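Local coordinates for PelD (Pseudomonas aeruginosa, PDB 4EU0), which binds cyclic-di-GMP and is probably a membrane-bound effector in pellicle formation, here as a fragment with a GAF domain and a GGDEF domain, at residues A[22-27]-A[44-49]; A[78-83]-A[115-120]; A[38-43]-A[128-133]. All blocks are in the same frame, centred on the assembly; numbering follows the deposited sequence.

Contact 1 (A[22-27]-A[44-49]); sequences APLDAL and AGLYRV
Arg48 and Leu24 carry most of this contact, with smaller shares from Leu46 and Asp25. The single-turn helix 23-26 lies beside strand 43-48, and its nearest backbone approach is 7.9 Å between the CA atoms of Leu24 and Arg48. Arg48 sends its long side chain from the strand toward the helix. The chain runs extended, then bends at chi3 (-64°), which carries the guanidinium to the first turn of the helix, beside Leu24 and Asp25. Leu24 CD2 sits over one face of this group, 3.9 Å from Arg48 NH1 and nearer that end than the centre. With CG anti to the backbone N (chi1 -177°), Leu24 reaches across to the strand. Its other methyl, CD1, meets Leu46 CD2 at 4.5 Å, a loose apolar touch.

Asp25 takes the edge of the guanidinium. Its OD2 forms a salt bridge with Arg48 NH2 at 3.2 Å. The carboxylate and guanidinium planes are 73° apart, so this is not the coplanar two-pronged pairing. Two waters add to the direct pair. Water 1 donates to Asp25 OD1 at 2.6 Å and accepts from Arg48 NE at 2.7 Å. The charged groups therefore meet both directly and through water 1, at the more exposed side of the contact. Water 2, 2.6 Å from Arg48 NH2, accepts from it and from the backbone N of Asp25, and so ties the guanidinium to the helix backbone. The carboxylate near the first turn of the helix is probably stabilised further by that helix end.

Leu24 also packs on Leu60 and on Leu150 of helix 133-150. The contact thus sets a short helix against one face of the central antiparallel sheet, as in the alpha/beta GAF fold.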
loop_
_atom_site.group_PDB
_atom_site.type_symbol
_atom_site.label_atom_id
_atom_site.label_comp_id
_atom_site.label_asym_id
_atom_site.label_seq_id
_atom_site.Cartn_x
_atom_site.Cartn_y
_atom_site.Cartn_z
ATOM N N ALA A 22 -5.408 -16.311 -12.769
ATOM C CA ALA A 22 -5.493 -14.857 -12.776
ATOM C C ALA A 22 -6.039 -14.349 -11.436
ATOM O O ALA A 22 -7.138 -14.735 -11.027
ATOM C CB ALA A 22 -6.359 -14.391 -13.937
ATOM N N PRO A 23 -5.263 -13.486 -10.748
ATOM C CA PRO A 23 -5.527 -13.044 -9.372
ATOM C C PRO A 23 -6.916 -12.447 -9.146
ATOM O O PRO A 23 -7.571 -12.778 -8.152
ATOM C CB PRO A 23 -4.451 -11.979 -9.140
ATOM C CG PRO A 23 -3.353 -12.357 -10.051
ATOM C CD PRO A 23 -4.025 -12.885 -11.277
ATOM N N LEU A 24 -7.358 -11.581 -10.053
ATOM C CA LEU A 24 -8.657 -10.920 -9.908
ATOM C C LEU A 24 -9.816 -11.923 -9.949
ATOM O O LEU A 24 -10.800 -11.760 -9.230
ATOM C CB LEU A 24 -8.835 -9.812 -10.959
ATOM C CG LEU A 24 -10.106 -8.951 -10.948
ATOM C CD1 LEU A 24 -10.335 -8.250 -9.609
ATOM C CD2 LEU A 24 -10.078 -7.943 -12.084
ATOM N N ASP A 25 -9.673 -12.962 -10.772
ATOM C CA ASP A 25 -10.662 -14.037 -10.883
ATOM C C ASP A 25 -10.743 -14.901 -9.628
ATOM O O ASP A 25 -11.831 -15.128 -9.092
ATOM C CB ASP A 25 -10.354 -14.930 -12.092
ATOM C CG ASP A 25 -10.607 -14.239 -13.414
ATOM O OD1 ASP A 25 -11.577 -13.455 -13.506
ATOM O OD2 ASP A 25 -9.844 -14.493 -14.371
ATOM N N ALA A 26 -9.586 -15.382 -9.173
ATOM C CA ALA A 26 -9.496 -16.310 -8.045
ATOM C C ALA A 26 -9.912 -15.711 -6.702
ATOM O O ALA A 26 -10.394 -16.424 -5.819
ATOM C CB ALA A 26 -8.088 -16.881 -7.949
ATOM N N LEU A 27 -9.716 -14.405 -6.545
ATOM C CA LEU A 27 -9.988 -13.752 -5.269
ATOM C C LEU A 27 -11.122 -12.734 -5.324
ATOM O O LEU A 27 -11.331 -11.985 -4.370
ATOM C CB LEU A 27 -8.705 -13.146 -4.696
ATOM C CG LEU A 27 -7.924 -14.195 -3.902
ATOM C CD1 LEU A 27 -6.453 -14.189 -4.242
ATOM C CD2 LEU A 27 -8.145 -14.023 -2.411
ATOM N N ALA A 44 -24.305 -5.348 -4.320
ATOM C CA ALA A 44 -23.158 -4.855 -5.078
ATOM C C ALA A 44 -22.617 -5.910 -6.045
ATOM O O ALA A 44 -23.009 -7.081 -5.986
ATOM C CB ALA A 44 -22.049 -4.391 -4.126
ATOM N N GLY A 45 -21.714 -5.481 -6.923
ATOM C CA GLY A 45 -21.057 -6.373 -7.874
ATOM C C GLY A 45 -19.639 -5.928 -8.167
ATOM O O GLY A 45 -19.322 -4.734 -8.090
ATOM N N LEU A 46 -18.784 -6.893 -8.494
ATOM C CA LEU A 46 -17.398 -6.618 -8.864
ATOM C C LEU A 46 -17.150 -7.035 -10.309
ATOM O O LEU A 46 -17.450 -8.165 -10.693
ATOM C CB LEU A 46 -16.441 -7.363 -7.935
ATOM C CG LEU A 46 -14.947 -7.041 -8.064
ATOM C CD1 LEU A 46 -14.617 -5.619 -7.599
ATOM C CD2 LEU A 46 -14.141 -8.052 -7.275
ATOM N N TYR A 47 -16.600 -6.116 -11.100
ATOM C CA TYR A 47 -16.430 -6.320 -12.546
ATOM C C TYR A 47 -15.005 -6.036 -13.001
ATOM O O TYR A 47 -14.346 -5.160 -12.455
ATOM C CB TYR A 47 -17.394 -5.416 -13.318
ATOM C CG TYR A 47 -18.821 -5.520 -12.831
ATOM C CD1 TYR A 47 -19.689 -6.454 -13.376
ATOM C CD2 TYR A 47 -19.289 -4.703 -11.797
ATOM C CE1 TYR A 47 -20.994 -6.563 -12.931
ATOM C CE2 TYR A 47 -20.591 -4.812 -11.336
ATOM C CZ TYR A 47 -21.437 -5.742 -11.912
ATOM O OH TYR A 47 -22.734 -5.856 -11.475
ATOM N N ARG A 48 -14.533 -6.774 -14.003
ATOM C CA ARG A 48 -13.229 -6.494 -14.594
ATOM C C ARG A 48 -13.326 -5.277 -15.509
ATOM O O ARG A 48 -14.309 -5.110 -16.227
ATOM C CB ARG A 48 -12.702 -7.703 -15.376
ATOM C CG ARG A 48 -11.356 -7.462 -16.058
ATOM C CD ARG A 48 -10.941 -8.610 -16.974
ATOM N NE ARG A 48 -10.724 -9.862 -16.248
ATOM C CZ ARG A 48 -9.626 -10.170 -15.560
ATOM N NH1 ARG A 48 -8.604 -9.322 -15.472
ATOM N NH2 ARG A 48 -9.551 -11.343 -14.945
ATOM N N VAL A 49 -12.303 -4.431 -15.475
ATOM C CA VAL A 49 -12.223 -3.288 -16.375
ATOM C C VAL A 49 -11.111 -3.519 -17.397
ATOM O O VAL A 49 -9.979 -3.827 -17.024
ATOM C CB VAL A 49 -11.999 -1.971 -15.603
ATOM C CG1 VAL A 49 -11.761 -0.810 -16.558
ATOM C CG2 VAL A 49 -13.200 -1.682 -14.703
HETATM O O HOH W 1 -12.091 -12.152 -15.685
HETATM O O HOH W 2 -8.250 -12.248 -12.940
#

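Contact 2 (A[78-83]-A[115-120])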
loop_
_atom_site.group_PDB
_atom_site.type_symbol
_atom_site.label_atom_id
_atom_site.label_comp_id
_atom_site.label_asym_id
_atom_site.label_seq_id
_atom_site.Cartn_x
_atom_site.Cartn_y
_atom_site.Cartn_z
ATOM N N THR A 78 -18.872 7.795 -15.727
ATOM C CA THR A 78 -18.161 8.879 -15.049
ATOM C C THR A 78 -17.047 8.325 -14.166
ATOM O O THR A 78 -15.965 8.899 -14.112
ATOM C CB THR A 78 -19.088 9.762 -14.184
ATOM O OG1 THR A 78 -19.746 8.952 -13.204
ATOM C CG2 THR A 78 -20.126 10.468 -15.045
ATOM N N CYS A 79 -17.326 7.212 -13.483
ATOM C CA CYS A 79 -16.348 6.542 -12.617
ATOM C C CYS A 79 -15.104 6.149 -13.403
ATOM O O CYS A 79 -13.978 6.424 -12.986
ATOM C CB CYS A 79 -16.964 5.286 -11.995
ATOM S SG CYS A 79 -15.801 4.229 -11.083
ATOM N N LEU A 80 -15.327 5.500 -14.539
ATOM C CA LEU A 80 -14.234 4.977 -15.346
ATOM C C LEU A 80 -13.482 6.055 -16.124
ATOM O O LEU A 80 -12.298 5.894 -16.410
ATOM C CB LEU A 80 -14.719 3.845 -16.262
ATOM C CG LEU A 80 -15.223 2.591 -15.530
ATOM C CD1 LEU A 80 -15.671 1.527 -16.512
ATOM C CD2 LEU A 80 -14.176 2.028 -14.561
ATOM N N GLU A 81 -14.165 7.155 -16.437
ATOM C CA GLU A 81 -13.544 8.290 -17.122
ATOM C C GLU A 81 -12.697 9.142 -16.179
ATOM O O GLU A 81 -11.674 9.698 -16.585
ATOM C CB GLU A 81 -14.602 9.154 -17.811
ATOM C CG GLU A 81 -15.049 8.619 -19.169
ATOM C CD GLU A 81 -16.113 9.476 -19.839
ATOM O OE1 GLU A 81 -16.823 8.942 -20.716
ATOM O OE2 GLU A 81 -16.244 10.673 -19.498
ATOM N N ARG A 82 -13.125 9.235 -14.921
ATOM C CA ARG A 82 -12.412 10.015 -13.912
ATOM C C ARG A 82 -11.326 9.195 -13.225
ATOM O O ARG A 82 -10.363 9.752 -12.696
ATOM C CB ARG A 82 -13.389 10.521 -12.854
ATOM C CG ARG A 82 -13.071 11.898 -12.293
ATOM C CD ARG A 82 -13.760 12.990 -13.092
ATOM N NE ARG A 82 -13.917 14.214 -12.305
ATOM C CZ ARG A 82 -14.636 15.271 -12.677
ATOM N NH1 ARG A 82 -15.283 15.278 -13.836
ATOM N NH2 ARG A 82 -14.709 16.327 -11.878
ATOM N N GLY A 83 -11.502 7.876 -13.219
ATOM C CA GLY A 83 -10.656 6.976 -12.438
ATOM C C GLY A 83 -10.823 7.215 -10.947
ATOM O O GLY A 83 -9.879 7.048 -10.174
ATOM N N GLY A 115 -2.192 4.167 -12.169
ATOM C CA GLY A 115 -3.423 4.736 -12.701
ATOM C C GLY A 115 -4.211 3.785 -13.586
ATOM O O GLY A 115 -5.147 4.208 -14.259
ATOM N N ARG A 116 -3.846 2.504 -13.576
ATOM C CA ARG A 116 -4.568 1.483 -14.344
ATOM C C ARG A 116 -5.801 1.024 -13.570
ATOM O O ARG A 116 -5.697 0.611 -12.417
ATOM C CB ARG A 116 -3.654 0.288 -14.644
ATOM C CG ARG A 116 -4.052 -0.545 -15.873
ATOM C CD ARG A 116 -2.831 -1.250 -16.445
ATOM N NE ARG A 116 -3.146 -2.468 -17.198
ATOM C CZ ARG A 116 -2.234 -3.282 -17.717
ATOM N NH1 ARG A 116 -0.941 -3.004 -17.584
ATOM N NH2 ARG A 116 -2.603 -4.373 -18.377
ATOM N N ILE A 117 -6.970 1.131 -14.199
ATOM C CA ILE A 117 -8.218 0.669 -13.587
ATOM C C ILE A 117 -8.328 -0.820 -13.873
ATOM O O ILE A 117 -8.554 -1.220 -15.020
ATOM C CB ILE A 117 -9.474 1.368 -14.198
ATOM C CG1 ILE A 117 -9.209 2.839 -14.569
ATOM C CG2 ILE A 117 -10.710 1.158 -13.324
ATOM C CD1 ILE A 117 -8.839 3.767 -13.468
ATOM N N LEU A 118 -8.144 -1.631 -12.834
ATOM C CA LEU A 118 -8.170 -3.085 -12.964
ATOM C C LEU A 118 -9.587 -3.635 -12.895
ATOM O O LEU A 118 -9.908 -4.606 -13.579
ATOM C CB LEU A 118 -7.333 -3.732 -11.860
ATOM C CG LEU A 118 -5.815 -3.852 -12.024
ATOM C CD1 LEU A 118 -5.127 -2.501 -12.117
ATOM C CD2 LEU A 118 -5.265 -4.634 -10.852
ATOM N N ALA A 119 -10.416 -3.000 -12.066
ATOM C CA ALA A 119 -11.740 -3.519 -11.721
ATOM C C ALA A 119 -12.672 -2.406 -11.271
ATOM O O ALA A 119 -12.237 -1.286 -10.988
ATOM C CB ALA A 119 -11.623 -4.580 -10.630
ATOM N N LEU A 120 -13.960 -2.731 -11.196
ATOM C CA LEU A 120 -14.979 -1.775 -10.796
ATOM C C LEU A 120 -15.876 -2.393 -9.723
ATOM O O LEU A 120 -16.358 -3.510 -9.885
ATOM C CB LEU A 120 -15.792 -1.384 -12.040
ATOM C CG LEU A 120 -17.018 -0.474 -11.986
ATOM C CD1 LEU A 120 -17.367 -0.032 -13.401
ATOM C CD2 LEU A 120 -18.184 -1.205 -11.395
#
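Helix 74-82 packs on one face of the antiparallel GAF sheet, where Leu80 meets Ile117 and Leu120 of strand 117-123. The contact is buried and wholly apolar. Leu80 meets both strand residues with its branched end. CD2 touches Ile117 CG2 at 3.8 Å, and CD1 touches Leu120 CD1 at 3.9 Å. The Leu120 methyl also lies 4.0 Å from Leu80 CG and as close to Leu80 CD2, so it rests against the whole fork of that leucine. The Leu80 and Leu120 side chains meet at about a right angle.

Ile117 and Leu120 both point toward the helix although they are three residues apart. Leu118 has near-helical backbone angles (phi -85°, psi -35°), which shifts the usual alternation of the strand. Ala119 then faces away. The second methyl end of Ile117 is used as well: its CD1 lies 3.8 Å from Gly83 CA. With CG1 beside the backbone N (chi1 -36°), the CD1 branch reaches the end of the helix while CG2 stays on Leu80. Gly83 leaves the helix with positive phi.

Arg53 links the two segments, hydrogen-bonded to Leu80 O and weakly to Gly115 O. Ile117 also touches Pro109 and Val111 of strand 106-111. This is helix-on-sheet packing in the core of a GAF-type alpha/beta domain.

Contact 3 (A[38-43]-A[128-133]); sequences YGSLRI and FFVFNE
The flat group that is touched here is the backbone carbonyl of Gly39, and Val130 is the residue that touches it. Val130 CG2 lies 3.5 Å from Gly39 O, well off the carbonyl plane. The same methyl also reaches Ser40 CB, 4.1 Å away. CG2 does most of the touching, while Val130 CG1 is at a loose 4.2 Å from Ser40 OG. The valine chi1 of -63° places CG2 between the backbone N and the carbonyl carbon, aimed at Gly39.

Water 3 donates to Gly39 O at 2.8 Å and only weakly, over a long distance, to Val130 O. The Gly39 carbonyl therefore meets a methyl and a water together.

Ser40 closes helix 28-39 in a Schellman motif, with positive phi (48°). Val130 ends the short 3-10 segment 128-130. Phe131 follows as the centre of an inverse gamma turn and meets Phe136 edge-to-face. Asn132 then caps helix 133-150 through OD1 and Thr135 N. The contact lies where the end of helix 28-39 approaches the start of helix 133-150, just ahead of strand 43-48 and beyond the end of strand 117-123.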
loop_
_atom_site.group_PDB
_atom_site.type_symbol
_atom_site.label_atom_id
_atom_site.label_comp_id
_atom_site.label_asym_id
_atom_site.label_seq_id
_atom_site.Cartn_x
_atom_site.Cartn_y
_atom_site.Cartn_z
ATOM N N TYR A 38 -16.273 -3.233 4.735
ATOM C CA TYR A 38 -15.921 -1.852 5.072
ATOM C C TYR A 38 -16.992 -0.819 4.684
ATOM O O TYR A 38 -17.142 0.201 5.361
ATOM C CB TYR A 38 -14.549 -1.504 4.490
ATOM C CG TYR A 38 -13.397 -2.107 5.268
ATOM C CD1 TYR A 38 -12.647 -1.327 6.151
ATOM C CD2 TYR A 38 -13.058 -3.454 5.128
ATOM C CE1 TYR A 38 -11.593 -1.868 6.869
ATOM C CE2 TYR A 38 -12.001 -4.008 5.845
ATOM C CZ TYR A 38 -11.274 -3.208 6.712
ATOM O OH TYR A 38 -10.222 -3.733 7.421
ATOM N N GLY A 39 -17.744 -1.093 3.620
ATOM C CA GLY A 39 -18.814 -0.188 3.185
ATOM C C GLY A 39 -20.212 -0.492 3.708
ATOM O O GLY A 39 -21.175 0.200 3.358
ATOM N N SER A 40 -20.328 -1.514 4.556
ATOM C CA SER A 40 -21.632 -2.040 4.991
ATOM C C SER A 40 -22.573 -2.265 3.797
ATOM O O SER A 40 -23.773 -1.989 3.872
ATOM C CB SER A 40 -22.293 -1.129 6.043
ATOM O OG SER A 40 -21.454 -0.947 7.172
ATOM N N LEU A 41 -22.014 -2.765 2.695
ATOM C CA LEU A 41 -22.773 -2.954 1.456
ATOM C C LEU A 41 -23.811 -4.060 1.592
ATOM O O LEU A 41 -23.587 -5.039 2.303
ATOM C CB LEU A 41 -21.834 -3.273 0.286
ATOM C CG LEU A 41 -20.631 -2.359 0.026
ATOM C CD1 LEU A 41 -19.893 -2.778 -1.238
ATOM C CD2 LEU A 41 -21.047 -0.905 -0.066
ATOM N N ARG A 42 -24.943 -3.890 0.914
ATOM C CA ARG A 42 -25.987 -4.909 0.916
ATOM C C ARG A 42 -26.208 -5.529 -0.467
ATOM O O ARG A 42 -26.392 -6.747 -0.577
ATOM C CB ARG A 42 -27.292 -4.359 1.506
ATOM C CG ARG A 42 -28.333 -5.427 1.866
ATOM C CD ARG A 42 -27.779 -6.443 2.873
ATOM N NE ARG A 42 -28.822 -7.284 3.459
ATOM C CZ ARG A 42 -29.297 -8.404 2.919
ATOM N NH1 ARG A 42 -28.835 -8.851 1.757
ATOM N NH2 ARG A 42 -30.247 -9.082 3.546
ATOM N N ILE A 43 -26.206 -4.698 -1.510
ATOM C CA ILE A 43 -26.257 -5.198 -2.887
ATOM C C ILE A 43 -25.178 -4.527 -3.734
ATOM O O ILE A 43 -25.139 -3.298 -3.854
ATOM C CB ILE A 43 -27.652 -5.031 -3.567
ATOM C CG1 ILE A 43 -28.799 -5.392 -2.615
ATOM C CG2 ILE A 43 -27.734 -5.912 -4.816
ATOM C CD1 ILE A 43 -30.194 -5.082 -3.169
ATOM N N PHE A 128 -28.368 4.100 4.027
ATOM C CA PHE A 128 -28.194 5.546 3.873
ATOM C C PHE A 128 -27.280 6.150 4.932
ATOM O O PHE A 128 -26.572 7.121 4.657
ATOM C CB PHE A 128 -29.546 6.246 3.906
ATOM C CG PHE A 128 -29.489 7.715 3.577
ATOM C CD1 PHE A 128 -29.480 8.147 2.249
ATOM C CD2 PHE A 128 -29.489 8.671 4.594
ATOM C CE1 PHE A 128 -29.453 9.510 1.942
ATOM C CE2 PHE A 128 -29.459 10.033 4.296
ATOM C CZ PHE A 128 -29.445 10.455 2.970
ATOM N N PHE A 129 -27.292 5.578 6.134
ATOM C CA PHE A 129 -26.479 6.119 7.226
ATOM C C PHE A 129 -24.966 5.977 7.013
ATOM O O PHE A 129 -24.189 6.627 7.709
ATOM C CB PHE A 129 -26.918 5.581 8.599
ATOM C CG PHE A 129 -26.781 4.090 8.759
ATOM C CD1 PHE A 129 -25.567 3.519 9.128
ATOM C CD2 PHE A 129 -27.880 3.259 8.571
ATOM C CE1 PHE A 129 -25.441 2.140 9.278
ATOM C CE2 PHE A 129 -27.764 1.880 8.725
ATOM C CZ PHE A 129 -26.544 1.322 9.076
ATOM N N VAL A 130 -24.557 5.134 6.061
ATOM C CA VAL A 130 -23.143 5.047 5.651
ATOM C C VAL A 130 -22.912 5.634 4.255
ATOM O O VAL A 130 -21.799 5.601 3.734
ATOM C CB VAL A 130 -22.551 3.596 5.719
ATOM C CG1 VAL A 130 -22.545 3.077 7.155
ATOM C CG2 VAL A 130 -23.284 2.636 4.775
ATOM N N PHE A 131 -23.971 6.163 3.650
ATOM C CA PHE A 131 -23.869 6.808 2.347
ATOM C C PHE A 131 -23.329 8.223 2.562
ATOM O O PHE A 131 -24.061 9.215 2.465
ATOM C CB PHE A 131 -25.226 6.806 1.634
ATOM C CG PHE A 131 -25.167 7.271 0.203
ATOM C CD1 PHE A 131 -24.561 6.489 -0.779
ATOM C CD2 PHE A 131 -25.719 8.487 -0.162
ATOM C CE1 PHE A 131 -24.509 6.921 -2.098
ATOM C CE2 PHE A 131 -25.673 8.924 -1.480
ATOM C CZ PHE A 131 -25.063 8.139 -2.449
ATOM N N ASN A 132 -22.035 8.290 2.871
ATOM C CA ASN A 132 -21.367 9.542 3.216
ATOM C C ASN A 132 -19.882 9.524 2.873
ATOM O O ASN A 132 -19.326 8.472 2.543
ATOM C CB ASN A 132 -21.589 9.892 4.700
ATOM C CG ASN A 132 -20.989 8.864 5.655
ATOM O OD1 ASN A 132 -19.790 8.609 5.639
ATOM N ND2 ASN A 132 -21.829 8.301 6.520
ATOM N N GLU A 133 -19.243 10.687 2.976
ATOM C CA GLU A 133 -17.833 10.835 2.621
ATOM C C GLU A 133 -16.870 9.976 3.438
ATOM O O GLU A 133 -15.839 9.551 2.915
ATOM C CB GLU A 133 -17.410 12.308 2.670
ATOM C CG GLU A 133 -18.020 13.165 1.557
ATOM C CD GLU A 133 -17.460 12.863 0.164
ATOM O OE1 GLU A 133 -16.411 12.194 0.047
ATOM O OE2 GLU A 133 -18.076 13.310 -0.826
HETATM O O HOH W 3 -21.481 2.624 1.942
#

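All three contacts lie in the GAF domain. Contacts 1 and 2 have centres about 14 Å apart and share a sheet, since strands 43-48 and 117-123 are neighbours. Tyr47 O and Leu120 N, 2.8 Å apart, probably form one of the hydrogen bonds between them. Helices 23-26 and 74-82 lie on opposite faces of this sheet. Contact 3 is about 20 Å from each of the others, centre to centre. Its segment 38-43 leads straight into the strand of contact 1, and contact 2 is nested within the chain loop it closes. The cyclic-di-GMP bound in this entry lies away from all three, with most of its pocket in the GGDEF domain.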